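Local coordinates for protein glucose-6-phosphate isomerase (Thermus thermophilus, PDB 1ZZG) that probably catalyses the reversible isomerization of glucose 6-phosphate to fructose 6-phosphate, a step shared by glycolysis and gluconeogenesis, at residues V120-K125 with G164-F169; H154-T159 with G195-A200; S255-W260 with G375-H380. One frame throughout, in Å; residues are numbered along the deposited sequence.

Contact 1 of 3, residues V120-K125 with G164-F169; sequences VNAVSK and GPLRAF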
ATOM      1  N   VAL A 120     -23.610  -3.404  -7.972  1.00 24.82           N
ATOM      2  CA  VAL A 120     -22.498  -4.340  -7.974  1.00 24.41           C
ATOM      3  C   VAL A 120     -21.934  -4.450  -9.389  1.00 24.90           C
ATOM      4  O   VAL A 120     -22.677  -4.641 -10.350  1.00 24.44           O
ATOM      5  CB  VAL A 120     -22.947  -5.731  -7.482  1.00 23.37           C
ATOM      6  CG1 VAL A 120     -21.759  -6.685  -7.440  1.00 23.11           C
ATOM      7  CG2 VAL A 120     -23.575  -5.607  -6.097  1.00 25.68           C
ATOM      8  N   ASN A 121     -20.618  -4.316  -9.505  1.00 24.18           N
ATOM      9  CA  ASN A 121     -19.941  -4.387 -10.796  1.00 24.25           C
ATOM     10  C   ASN A 121     -18.934  -5.531 -10.777  1.00 24.44           C
ATOM     11  O   ASN A 121     -17.890  -5.431 -10.126  1.00 24.98           O
ATOM     12  CB  ASN A 121     -19.221  -3.056 -11.067  1.00 25.34           C
ATOM     13  CG  ASN A 121     -18.477  -3.031 -12.399  1.00 24.27           C
ATOM     14  OD1 ASN A 121     -17.588  -2.202 -12.594  1.00 24.25           O
ATOM     15  ND2 ASN A 121     -18.842  -3.926 -13.320  1.00 21.66           N
ATOM     16  N   ALA A 122     -19.257  -6.621 -11.469  1.00 23.55           N
ATOM     17  CA  ALA A 122     -18.363  -7.772 -11.539  1.00 22.95           C
ATOM     18  C   ALA A 122     -17.415  -7.553 -12.712  1.00 23.76           C
ATOM     19  O   ALA A 122     -17.841  -7.519 -13.869  1.00 23.22           O
ATOM     20  CB  ALA A 122     -19.157  -9.042 -11.739  1.00 24.44           C
ATOM     21  N   VAL A 123     -16.130  -7.419 -12.405  1.00 23.08           N
ATOM     22  CA  VAL A 123     -15.122  -7.158 -13.422  1.00 22.39           C
ATOM     23  C   VAL A 123     -14.077  -8.258 -13.542  1.00 22.20           C
ATOM     24  O   VAL A 123     -13.401  -8.594 -12.567  1.00 21.62           O
ATOM     25  CB  VAL A 123     -14.385  -5.834 -13.127  1.00 23.11           C
ATOM     26  CG1 VAL A 123     -13.561  -5.420 -14.343  1.00 23.06           C
ATOM     27  CG2 VAL A 123     -15.389  -4.746 -12.741  1.00 22.87           C
ATOM     28  N   SER A 124     -13.946  -8.805 -14.747  1.00 21.49           N
ATOM     29  CA  SER A 124     -12.970  -9.858 -15.030  1.00 23.02           C
ATOM     30  C   SER A 124     -12.827 -10.014 -16.542  1.00 25.08           C
ATOM     31  O   SER A 124     -13.822 -10.206 -17.243  1.00 24.35           O
ATOM     32  CB  SER A 124     -13.423 -11.188 -14.425  1.00 22.87           C
ATOM     33  OG  SER A 124     -12.529 -12.230 -14.789  1.00 23.46           O
ATOM     34  N   LYS A 125     -11.598  -9.934 -17.049  1.00 24.16           N
ATOM     35  CA  LYS A 125     -11.376 -10.070 -18.485  1.00 26.59           C
ATOM     36  C   LYS A 125     -11.732 -11.478 -18.961  1.00 26.42           C
ATOM     37  O   LYS A 125     -12.524 -11.640 -19.886  1.00 25.72           O
ATOM     38  CB  LYS A 125      -9.918  -9.761 -18.850  1.00 28.47           C
ATOM     39  CG  LYS A 125      -9.637  -9.891 -20.344  1.00 27.59           C
ATOM     40  CD  LYS A 125      -8.179  -9.595 -20.683  1.00 28.53           C
ATOM     41  CE  LYS A 125      -7.904  -9.798 -22.170  1.00 26.54           C
ATOM     42  NZ  LYS A 125      -8.663  -8.831 -23.011  1.00 24.49           N
ATOM     43  N   GLY A 164     -15.693 -16.325 -21.977  1.00 32.91           N
ATOM     44  CA  GLY A 164     -15.869 -16.431 -20.539  1.00 33.17           C
ATOM     45  C   GLY A 164     -17.258 -16.605 -19.959  1.00 32.07           C
ATOM     46  O   GLY A 164     -18.259 -16.268 -20.588  1.00 31.01           O
ATOM     47  N   PRO A 165     -17.335 -17.129 -18.727  1.00 32.01           N
ATOM     48  CA  PRO A 165     -18.601 -17.359 -18.027  1.00 32.48           C
ATOM     49  C   PRO A 165     -19.370 -16.098 -17.629  1.00 32.73           C
ATOM     50  O   PRO A 165     -20.603 -16.122 -17.557  1.00 32.70           O
ATOM     51  CB  PRO A 165     -18.182 -18.217 -16.828  1.00 34.40           C
ATOM     52  CG  PRO A 165     -16.761 -17.828 -16.592  1.00 34.64           C
ATOM     53  CD  PRO A 165     -16.209 -17.726 -17.989  1.00 33.45           C
ATOM     54  N   LEU A 166     -18.662 -15.000 -17.377  1.00 31.70           N
ATOM     55  CA  LEU A 166     -19.329 -13.754 -17.002  1.00 31.07           C
ATOM     56  C   LEU A 166     -20.117 -13.192 -18.175  1.00 30.52           C
ATOM     57  O   LEU A 166     -21.212 -12.657 -18.003  1.00 30.21           O
ATOM     58  CB  LEU A 166     -18.321 -12.702 -16.536  1.00 30.63           C
ATOM     59  CG  LEU A 166     -17.889 -12.725 -15.074  1.00 33.17           C
ATOM     60  CD1 LEU A 166     -17.087 -11.470 -14.783  1.00 32.36           C
ATOM     61  CD2 LEU A 166     -19.111 -12.786 -14.168  1.00 32.37           C
ATOM     62  N   ARG A 167     -19.546 -13.293 -19.367  1.00 29.47           N
ATOM     63  CA  ARG A 167     -20.220 -12.806 -20.562  1.00 30.12           C
ATOM     64  C   ARG A 167     -21.493 -13.628 -20.779  1.00 30.09           C
ATOM     65  O   ARG A 167     -22.560 -13.081 -21.046  1.00 29.59           O
ATOM     66  CB  ARG A 167     -19.298 -12.936 -21.777  1.00 29.34           C
ATOM     67  CG  ARG A 167     -19.954 -12.595 -23.119  1.00 29.38           C
ATOM     68  CD  ARG A 167     -20.595 -11.216 -23.117  1.00 28.98           C
ATOM     69  NE  ARG A 167     -19.655 -10.159 -22.750  1.00 30.50           N
ATOM     70  CZ  ARG A 167     -19.943  -8.860 -22.798  1.00 30.12           C
ATOM     71  NH1 ARG A 167     -21.142  -8.460 -23.197  1.00 30.09           N
ATOM     72  NH2 ARG A 167     -19.033  -7.960 -22.449  1.00 28.63           N
ATOM     73  N   ALA A 168     -21.368 -14.944 -20.654  1.00 30.88           N
ATOM     74  CA  ALA A 168     -22.503 -15.840 -20.842  1.00 31.65           C
ATOM     75  C   ALA A 168     -23.587 -15.577 -19.801  1.00 32.61           C
ATOM     76  O   ALA A 168     -24.778 -15.553 -20.127  1.00 32.51           O
ATOM     77  CB  ALA A 168     -22.038 -17.287 -20.766  1.00 31.11           C
ATOM     78  N   PHE A 169     -23.166 -15.373 -18.554  1.00 31.75           N
ATOM     79  CA  PHE A 169     -24.085 -15.103 -17.450  1.00 31.91           C
ATOM     80  C   PHE A 169     -24.853 -13.800 -17.651  1.00 31.62           C
ATOM     81  O   PHE A 169     -26.048 -13.717 -17.363  1.00 31.87           O
ATOM     82  CB  PHE A 169     -23.315 -15.023 -16.129  1.00 33.22           C
ATOM     83  CG  PHE A 169     -24.201 -14.837 -14.929  1.00 35.47           C
ATOM     84  CD1 PHE A 169     -25.070 -15.849 -14.530  1.00 36.16           C
ATOM     85  CD2 PHE A 169     -24.177 -13.649 -14.206  1.00 35.79           C
ATOM     86  CE1 PHE A 169     -25.904 -15.681 -13.426  1.00 35.32           C
ATOM     87  CE2 PHE A 169     -25.008 -13.468 -13.097  1.00 35.42           C
ATOM     88  CZ  PHE A 169     -25.873 -14.488 -12.709  1.00 36.32           C
TER

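Contact 2 of 3, residues H154-T159 with G195-A200; sequences HLVVTT and GLLPLA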
ATOM      1  N   HIS A 154     -29.249  -4.061 -10.312  1.00 26.91           N
ATOM      2  CA  HIS A 154     -28.164  -3.769  -9.380  1.00 27.39           C
ATOM      3  C   HIS A 154     -26.854  -4.511  -9.669  1.00 26.42           C
ATOM      4  O   HIS A 154     -25.899  -4.414  -8.898  1.00 26.13           O
ATOM      5  CB  HIS A 154     -28.627  -4.061  -7.947  1.00 27.31           C
ATOM      6  CG  HIS A 154     -29.712  -3.147  -7.467  1.00 27.38           C
ATOM      7  ND1 HIS A 154     -29.503  -2.183  -6.504  1.00 27.19           N
ATOM      8  CD2 HIS A 154     -31.009  -3.028  -7.842  1.00 29.57           C
ATOM      9  CE1 HIS A 154     -30.623  -1.509  -6.307  1.00 29.19           C
ATOM     10  NE2 HIS A 154     -31.552  -2.001  -7.107  1.00 28.20           N
ATOM     11  N   LEU A 155     -26.814  -5.253 -10.772  1.00 26.26           N
ATOM     12  CA  LEU A 155     -25.612  -5.989 -11.155  1.00 26.34           C
ATOM     13  C   LEU A 155     -25.218  -5.665 -12.593  1.00 27.59           C
ATOM     14  O   LEU A 155     -25.989  -5.888 -13.530  1.00 26.39           O
ATOM     15  CB  LEU A 155     -25.829  -7.500 -11.017  1.00 25.26           C
ATOM     16  CG  LEU A 155     -24.652  -8.375 -11.469  1.00 26.85           C
ATOM     17  CD1 LEU A 155     -23.429  -8.076 -10.615  1.00 25.24           C
ATOM     18  CD2 LEU A 155     -25.028  -9.847 -11.357  1.00 26.25           C
ATOM     19  N   VAL A 156     -24.016  -5.122 -12.757  1.00 26.07           N
ATOM     20  CA  VAL A 156     -23.495  -4.774 -14.068  1.00 25.61           C
ATOM     21  C   VAL A 156     -22.176  -5.521 -14.253  1.00 26.26           C
ATOM     22  O   VAL A 156     -21.371  -5.617 -13.324  1.00 25.28           O
ATOM     23  CB  VAL A 156     -23.286  -3.243 -14.193  1.00 26.30           C
ATOM     24  CG1 VAL A 156     -22.401  -2.737 -13.069  1.00 26.08           C
ATOM     25  CG2 VAL A 156     -22.694  -2.905 -15.552  1.00 26.50           C
ATOM     26  N   VAL A 157     -21.957  -6.053 -15.451  1.00 25.31           N
ATOM     27  CA  VAL A 157     -20.751  -6.827 -15.729  1.00 26.08           C
ATOM     28  C   VAL A 157     -19.790  -6.170 -16.721  1.00 26.04           C
ATOM     29  O   VAL A 157     -20.210  -5.549 -17.694  1.00 24.66           O
ATOM     30  CB  VAL A 157     -21.136  -8.231 -16.266  1.00 28.42           C
ATOM     31  CG1 VAL A 157     -19.899  -9.055 -16.559  1.00 28.69           C
ATOM     32  CG2 VAL A 157     -22.009  -8.944 -15.252  1.00 28.50           C
ATOM     33  N   THR A 158     -18.494  -6.311 -16.455  1.00 24.53           N
ATOM     34  CA  THR A 158     -17.449  -5.775 -17.325  1.00 23.57           C
ATOM     35  C   THR A 158     -16.538  -6.962 -17.618  1.00 23.48           C
ATOM     36  O   THR A 158     -15.831  -7.440 -16.730  1.00 24.40           O
ATOM     37  CB  THR A 158     -16.650  -4.661 -16.616  1.00 23.14           C
ATOM     38  OG1 THR A 158     -17.528  -3.570 -16.304  1.00 21.44           O
ATOM     39  CG2 THR A 158     -15.516  -4.170 -17.503  1.00 23.27           C
ATOM     40  N   THR A 159     -16.559  -7.442 -18.860  1.00 22.76           N
ATOM     41  CA  THR A 159     -15.770  -8.613 -19.234  1.00 23.57           C
ATOM     42  C   THR A 159     -15.547  -8.681 -20.751  1.00 24.60           C
ATOM     43  O   THR A 159     -16.026  -7.822 -21.492  1.00 24.98           O
ATOM     44  CB  THR A 159     -16.502  -9.900 -18.760  1.00 23.64           C
ATOM     45  OG1 THR A 159     -15.639 -11.036 -18.883  1.00 23.40           O
ATOM     46  CG2 THR A 159     -17.758 -10.132 -19.590  1.00 24.11           C
ATOM     47  N   GLY A 195     -12.068   1.018 -15.752  1.00 21.93           N
ATOM     48  CA  GLY A 195     -11.888   2.220 -14.958  1.00 21.81           C
ATOM     49  C   GLY A 195     -12.922   3.296 -15.259  1.00 22.95           C
ATOM     50  O   GLY A 195     -13.307   4.055 -14.372  1.00 24.10           O
ATOM     51  N   LEU A 196     -13.386   3.364 -16.505  1.00 21.64           N
ATOM     52  CA  LEU A 196     -14.358   4.389 -16.882  1.00 22.46           C
ATOM     53  C   LEU A 196     -15.696   4.278 -16.159  1.00 22.09           C
ATOM     54  O   LEU A 196     -16.248   5.292 -15.725  1.00 22.46           O
ATOM     55  CB  LEU A 196     -14.592   4.381 -18.392  1.00 22.03           C
ATOM     56  CG  LEU A 196     -13.325   4.652 -19.208  1.00 23.03           C
ATOM     57  CD1 LEU A 196     -13.662   4.622 -20.681  1.00 23.62           C
ATOM     58  CD2 LEU A 196     -12.722   5.994 -18.801  1.00 21.55           C
ATOM     59  N   LEU A 197     -16.212   3.060 -16.019  1.00 22.15           N
ATOM     60  CA  LEU A 197     -17.494   2.869 -15.348  1.00 23.55           C
ATOM     61  C   LEU A 197     -17.459   3.377 -13.900  1.00 24.28           C
ATOM     62  O   LEU A 197     -18.258   4.231 -13.520  1.00 25.18           O
ATOM     63  CB  LEU A 197     -17.913   1.393 -15.384  1.00 24.13           C
ATOM     64  CG  LEU A 197     -19.298   1.131 -14.775  1.00 23.78           C
ATOM     65  CD1 LEU A 197     -20.352   1.976 -15.503  1.00 22.66           C
ATOM     66  CD2 LEU A 197     -19.636  -0.349 -14.874  1.00 23.99           C
ATOM     67  N   PRO A 198     -16.542   2.851 -13.067  1.00 25.15           N
ATOM     68  CA  PRO A 198     -16.531   3.367 -11.693  1.00 24.78           C
ATOM     69  C   PRO A 198     -16.256   4.869 -11.648  1.00 25.29           C
ATOM     70  O   PRO A 198     -16.840   5.573 -10.837  1.00 24.91           O
ATOM     71  CB  PRO A 198     -15.435   2.538 -11.005  1.00 26.45           C
ATOM     72  CG  PRO A 198     -14.567   2.062 -12.157  1.00 27.23           C
ATOM     73  CD  PRO A 198     -15.588   1.737 -13.218  1.00 25.04           C
ATOM     74  N   LEU A 199     -15.384   5.363 -12.525  1.00 24.68           N
ATOM     75  CA  LEU A 199     -15.084   6.795 -12.541  1.00 25.39           C
ATOM     76  C   LEU A 199     -16.312   7.634 -12.875  1.00 24.47           C
ATOM     77  O   LEU A 199     -16.460   8.760 -12.385  1.00 24.99           O
ATOM     78  CB  LEU A 199     -13.971   7.118 -13.535  1.00 25.08           C
ATOM     79  CG  LEU A 199     -12.552   7.087 -12.972  1.00 28.48           C
ATOM     80  CD1 LEU A 199     -11.573   7.440 -14.087  1.00 29.70           C
ATOM     81  CD2 LEU A 199     -12.420   8.075 -11.806  1.00 26.60           C
ATOM     82  N   ALA A 200     -17.191   7.089 -13.712  1.00 23.91           N
ATOM     83  CA  ALA A 200     -18.407   7.807 -14.079  1.00 25.04           C
ATOM     84  C   ALA A 200     -19.219   8.038 -12.812  1.00 25.55           C
ATOM     85  O   ALA A 200     -19.631   9.159 -12.529  1.00 26.52           O
ATOM     86  CB  ALA A 200     -19.219   7.002 -15.095  1.00 22.82           C
TER

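Contact 3 of 3, residues S255-W260 with G375-H380; sequences SHLPSW and GWLMQH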
ATOM      1  N   SER A 255      -2.722   8.043  -3.807  1.00 22.80           N
ATOM      2  CA  SER A 255      -2.157   7.019  -2.925  1.00 23.32           C
ATOM      3  C   SER A 255      -2.250   5.587  -3.462  1.00 22.99           C
ATOM      4  O   SER A 255      -1.524   4.706  -3.010  1.00 22.39           O
ATOM      5  CB  SER A 255      -2.839   7.077  -1.553  1.00 22.62           C
ATOM      6  OG  SER A 255      -4.179   6.640  -1.631  1.00 28.29           O
ATOM      7  N   HIS A 256      -3.140   5.347  -4.417  1.00 21.63           N
ATOM      8  CA  HIS A 256      -3.293   4.000  -4.957  1.00 22.24           C
ATOM      9  C   HIS A 256      -2.610   3.800  -6.309  1.00 23.02           C
ATOM     10  O   HIS A 256      -2.646   2.698  -6.868  1.00 22.42           O
ATOM     11  CB  HIS A 256      -4.779   3.649  -5.047  1.00 22.37           C
ATOM     12  CG  HIS A 256      -5.437   3.515  -3.708  1.00 24.78           C
ATOM     13  ND1 HIS A 256      -5.416   2.342  -2.984  1.00 26.89           N
ATOM     14  CD2 HIS A 256      -6.058   4.428  -2.924  1.00 26.37           C
ATOM     15  CE1 HIS A 256      -5.992   2.538  -1.812  1.00 28.16           C
ATOM     16  NE2 HIS A 256      -6.390   3.796  -1.750  1.00 28.79           N
ATOM     17  N   LEU A 257      -1.983   4.854  -6.828  1.00 21.23           N
ATOM     18  CA  LEU A 257      -1.300   4.757  -8.110  1.00 21.75           C
ATOM     19  C   LEU A 257      -0.068   3.853  -8.029  1.00 20.79           C
ATOM     20  O   LEU A 257       0.167   3.042  -8.928  1.00 23.19           O
ATOM     21  CB  LEU A 257      -0.885   6.143  -8.625  1.00 20.70           C
ATOM     22  CG  LEU A 257      -0.300   6.151 -10.045  1.00 22.96           C
ATOM     23  CD1 LEU A 257      -1.344   5.652 -11.032  1.00 24.43           C
ATOM     24  CD2 LEU A 257       0.128   7.557 -10.434  1.00 22.74           C
ATOM     25  N   PRO A 258       0.739   3.975  -6.955  1.00 21.12           N
ATOM     26  CA  PRO A 258       1.924   3.109  -6.874  1.00 21.45           C
ATOM     27  C   PRO A 258       1.606   1.619  -7.013  1.00 21.83           C
ATOM     28  O   PRO A 258       2.322   0.895  -7.701  1.00 22.29           O
ATOM     29  CB  PRO A 258       2.517   3.463  -5.511  1.00 19.67           C
ATOM     30  CG  PRO A 258       2.181   4.928  -5.391  1.00 20.82           C
ATOM     31  CD  PRO A 258       0.725   4.938  -5.837  1.00 20.72           C
ATOM     32  N   SER A 259       0.532   1.163  -6.372  1.00 21.79           N
ATOM     33  CA  SER A 259       0.156  -0.246  -6.457  1.00 21.96           C
ATOM     34  C   SER A 259      -0.152  -0.635  -7.894  1.00 20.86           C
ATOM     35  O   SER A 259       0.195  -1.731  -8.339  1.00 20.43           O
ATOM     36  CB  SER A 259      -1.059  -0.544  -5.580  1.00 24.56           C
ATOM     37  OG  SER A 259      -0.717  -0.513  -4.211  1.00 29.01           O
ATOM     38  N   TRP A 260      -0.815   0.263  -8.613  1.00 20.15           N
ATOM     39  CA  TRP A 260      -1.153   0.016 -10.014  1.00 20.43           C
ATOM     40  C   TRP A 260       0.131  -0.137 -10.832  1.00 19.73           C
ATOM     41  O   TRP A 260       0.238  -1.029 -11.682  1.00 19.39           O
ATOM     42  CB  TRP A 260      -1.978   1.179 -10.572  1.00 20.68           C
ATOM     43  CG  TRP A 260      -2.194   1.109 -12.054  1.00 20.49           C
ATOM     44  CD1 TRP A 260      -3.123   0.357 -12.722  1.00 21.77           C
ATOM     45  CD2 TRP A 260      -1.433   1.791 -13.056  1.00 21.47           C
ATOM     46  NE1 TRP A 260      -2.985   0.530 -14.083  1.00 21.83           N
ATOM     47  CE2 TRP A 260      -1.955   1.405 -14.315  1.00 22.98           C
ATOM     48  CE3 TRP A 260      -0.360   2.695 -13.013  1.00 20.94           C
ATOM     49  CZ2 TRP A 260      -1.437   1.890 -15.522  1.00 22.62           C
ATOM     50  CZ3 TRP A 260       0.158   3.181 -14.219  1.00 21.83           C
ATOM     51  CH2 TRP A 260      -0.384   2.774 -15.456  1.00 20.76           C
ATOM     52  N   GLY A 375      -4.054  10.740 -16.568  1.00 19.55           N
ATOM     53  CA  GLY A 375      -4.295   9.881 -17.716  1.00 18.44           C
ATOM     54  C   GLY A 375      -3.034   9.862 -18.562  1.00 19.52           C
ATOM     55  O   GLY A 375      -2.651   8.841 -19.140  1.00 17.36           O
ATOM     56  N   TRP A 376      -2.386  11.018 -18.633  1.00 19.53           N
ATOM     57  CA  TRP A 376      -1.146  11.162 -19.375  1.00 20.58           C
ATOM     58  C   TRP A 376      -0.084  10.285 -18.697  1.00 20.76           C
ATOM     59  O   TRP A 376       0.563   9.467 -19.347  1.00 20.55           O
ATOM     60  CB  TRP A 376      -0.705  12.633 -19.365  1.00 21.77           C
ATOM     61  CG  TRP A 376       0.454  12.947 -20.282  1.00 23.49           C
ATOM     62  CD1 TRP A 376       1.550  12.165 -20.527  1.00 24.34           C
ATOM     63  CD2 TRP A 376       0.650  14.156 -21.033  1.00 25.54           C
ATOM     64  NE1 TRP A 376       2.415  12.810 -21.385  1.00 24.08           N
ATOM     65  CE2 TRP A 376       1.885  14.032 -21.711  1.00 24.96           C
ATOM     66  CE3 TRP A 376      -0.102  15.329 -21.201  1.00 26.23           C
ATOM     67  CZ2 TRP A 376       2.390  15.042 -22.541  1.00 26.28           C
ATOM     68  CZ3 TRP A 376       0.402  16.336 -22.032  1.00 27.97           C
ATOM     69  CH2 TRP A 376       1.637  16.179 -22.690  1.00 28.04           C
ATOM     70  N   LEU A 377       0.076  10.440 -17.383  1.00 20.76           N
ATOM     71  CA  LEU A 377       1.068   9.657 -16.643  1.00 19.61           C
ATOM     72  C   LEU A 377       0.873   8.145 -16.774  1.00 19.30           C
ATOM     73  O   LEU A 377       1.813   7.409 -17.067  1.00 19.28           O
ATOM     74  CB  LEU A 377       1.061  10.049 -15.160  1.00 21.31           C
ATOM     75  CG  LEU A 377       1.994   9.246 -14.242  1.00 20.47           C
ATOM     76  CD1 LEU A 377       3.426   9.305 -14.771  1.00 22.34           C
ATOM     77  CD2 LEU A 377       1.922   9.799 -12.825  1.00 22.27           C
ATOM     78  N   MET A 378      -0.349   7.678 -16.556  1.00 18.62           N
ATOM     79  CA  MET A 378      -0.631   6.251 -16.663  1.00 19.90           C
ATOM     80  C   MET A 378      -0.346   5.688 -18.056  1.00 19.08           C
ATOM     81  O   MET A 378       0.274   4.631 -18.189  1.00 18.58           O
ATOM     82  CB  MET A 378      -2.085   5.979 -16.267  1.00 20.68           C
ATOM     83  CG  MET A 378      -2.354   6.210 -14.783  1.00 19.77           C
ATOM     84  SD  MET A 378      -4.083   5.936 -14.299  1.00 23.06           S
ATOM     85  CE  MET A 378      -4.137   4.138 -14.288  1.00 18.07           C
ATOM     86  N   GLN A 379      -0.794   6.387 -19.093  1.00 17.62           N
ATOM     87  CA  GLN A 379      -0.561   5.925 -20.461  1.00 19.22           C
ATOM     88  C   GLN A 379       0.942   5.967 -20.770  1.00 19.97           C
ATOM     89  O   GLN A 379       1.466   5.114 -21.491  1.00 20.37           O
ATOM     90  CB  GLN A 379      -1.323   6.802 -21.463  1.00 19.07           C
ATOM     91  CG  GLN A 379      -1.271   6.278 -22.904  1.00 19.91           C
ATOM     92  CD  GLN A 379      -2.218   5.115 -23.145  1.00 20.29           C
ATOM     93  OE1 GLN A 379      -2.782   4.555 -22.208  1.00 21.19           O
ATOM     94  NE2 GLN A 379      -2.393   4.742 -24.409  1.00 20.30           N
ATOM     95  N   HIS A 380       1.624   6.968 -20.220  1.00 19.33           N
ATOM     96  CA  HIS A 380       3.068   7.127 -20.399  1.00 20.90           C
ATOM     97  C   HIS A 380       3.793   5.910 -19.838  1.00 21.57           C
ATOM     98  O   HIS A 380       4.718   5.384 -20.459  1.00 23.30           O
ATOM     99  CB  HIS A 380       3.547   8.391 -19.665  1.00 22.36           C
ATOM    100  CG  HIS A 380       5.037   8.487 -19.520  1.00 24.64           C
ATOM    101  ND1 HIS A 380       5.795   9.414 -20.203  1.00 25.03           N
ATOM    102  CD2 HIS A 380       5.907   7.778 -18.757  1.00 24.53           C
ATOM    103  CE1 HIS A 380       7.067   9.269 -19.871  1.00 25.43           C
ATOM    104  NE2 HIS A 380       7.161   8.285 -18.995  1.00 25.92           N
TER

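Contact 1 of 3, residues V120-K125 with G164-F169
Leu166 meets Ser124 because its CG sits anti to its carbonyl carbon (chi1 -85°) and CD1 then runs on in an extended line from CA (chi2 -170°), which sends this methyl out from the helix toward the strand. Ser124 presents its CB in return, since a chi1 of 175° sets OG anti to the backbone N and leaves the methylene to face the leucine. Leu166 CD1 lies 3.7 Å from Ser124 CB. Farther back along the strand, Ala122 makes a second, looser contact, its carbonyl O 4.1 Å from Leu166 CD1 and its CB a little farther off. A small alanine suits that place, because the leucine can lie against the strand without a larger side chain in between.

Gly164 takes the N-cap position of helix 165-173, with a positive phi that glycine accepts readily, and Leu166 follows in the first turn. The helix covers one face of the parallel sheet beside helix 130-147, whose Leu136 also touches Leu166, while Val157 and Thr159 of the adjoining strand complete the surroundings. This is the layered alpha/beta packing of a SIS domain. Ser124 lies near the C-terminal end of the strand, leading into the loop that, as in related SIS domains, probably receives the sugar phosphate. Its hydroxyl is bonded to Gly127 N of that loop.

No hydrogen bond joins the two segments, and together they bury 126 Å². The serine thus divides its work: its carbon packs against the leucine, while its oxygen is bonded within the loop. The cohesion is apolar and undirected, resting on one methyl group.

Contact 2 of 3, residues H154-T159 with G195-A200
Leu197 against Val156 and Thr158 is a buried helix-on-sheet contact, in which helix 193-201 rests on strand 155-159 of the parallel sheet through one leucine branch. Leu197 and Val156 reach toward each other tip to tip, and Leu197 CD2 lies 4.0 Å from Val156 CG2. The other valine methyl is almost as near, at 4.1 Å from Val156 CG1 to the same CD2. A chi1 of 55° explains this double approach: CG1 takes the crowded position between the backbone N and carbonyl carbon, CG2 lies anti to N, and the leucine methyl meets both branches.

Thr158, two residues on and on the same face of the strand, slides past Leu197 in the opposite direction. Its OG1 comes 4.1 Å from Leu197 CD2, a van der Waals approach. The hydroxyl is satisfied elsewhere, accepting a hydrogen bond from Asn121 ND2 of the neighbouring strand, so threonine can keep the branched shape that favours a strand without burying an unmet polar group. Directly after the leucine comes Pro198, which cannot donate a backbone hydrogen bond, and the helix is kinked there.

Around the leucine, Tyr59 of helix 52-61 touches both Leu197 and Val156, and Asn121 of strand 118-124 also meets Leu197. Helix 206-221 packs against Leu196 and Leu199, which places helix 193-201 between the sheet and a further helical layer.

Contact 3 of 3, residues S255-W260 with G375-H380
Met378 lays its terminal methyl over the face of the six-membered ring of Trp260, shifted somewhat toward the ring fusion, and holds its sulfur higher up, almost on the ring axis. Met378 CE stands 3.7 Å from the ring centroid and 20° off the normal, a CH-pi contact over the face. The sulfur is 4.8 Å from the centroid, so this Met-aromatic contact is the more distant of the two. The bend at the end of the methionine (chi3 76°) turns CE down from SD onto the ring, where its closest atom is Trp260 CE2 at 3.5 Å. An unbranched, polarisable side chain suits this place because it can fold to the flat surface. The far corner of the indole reaches the opposing backbone: Trp260 CH2 is 3.4 Å from Met378 O.

Here helix 257-269 packs on helix 371-391 near the centre of the chain. The first of these carries Glu267, the predicted proton donor, two turns beyond the tryptophan, and it follows strand 244-249 of the mixed sheet. Leu84 of helix 79-88, which follows a strand of the parallel sheet, also touches Met378, so the methionine lies where elements of the two sheet regions meet. An alanine in place of Trp260 would probably leave the methionine methyl without its ring face, opening a gap between the helices and setting CE free to turn.

One turn before the indole, Leu257 divides its two methyls between neighbouring residues: CD2 packs 3.7 Å from Leu377 CD2, while CD1 lies 3.9 Å from Met378 CG.

In the fold
All three contacts are buried, and none belongs to the surface. Contacts 1 and 2 share the parallel sheet: strands 118-124 and 155-159 are neighbours in it, paired through backbone bonds, and Ser124 O also lies 2.6 Å from Thr159 OG1, a probable hydrogen bond. Their helices cover opposite faces of this sheet, each through a single leucine. Contact 1 lies farther from the chain centre, with its helix also packing on the second subunit, whereas no other chain touches contact 2. Contact 3 is helix on helix and lies closest to the chain centre, about 25 Å and 19 Å from contacts 1 and 2, centre to centre. There aromatic and sulfur-containing groups join the aliphatic packing, and more area is buried.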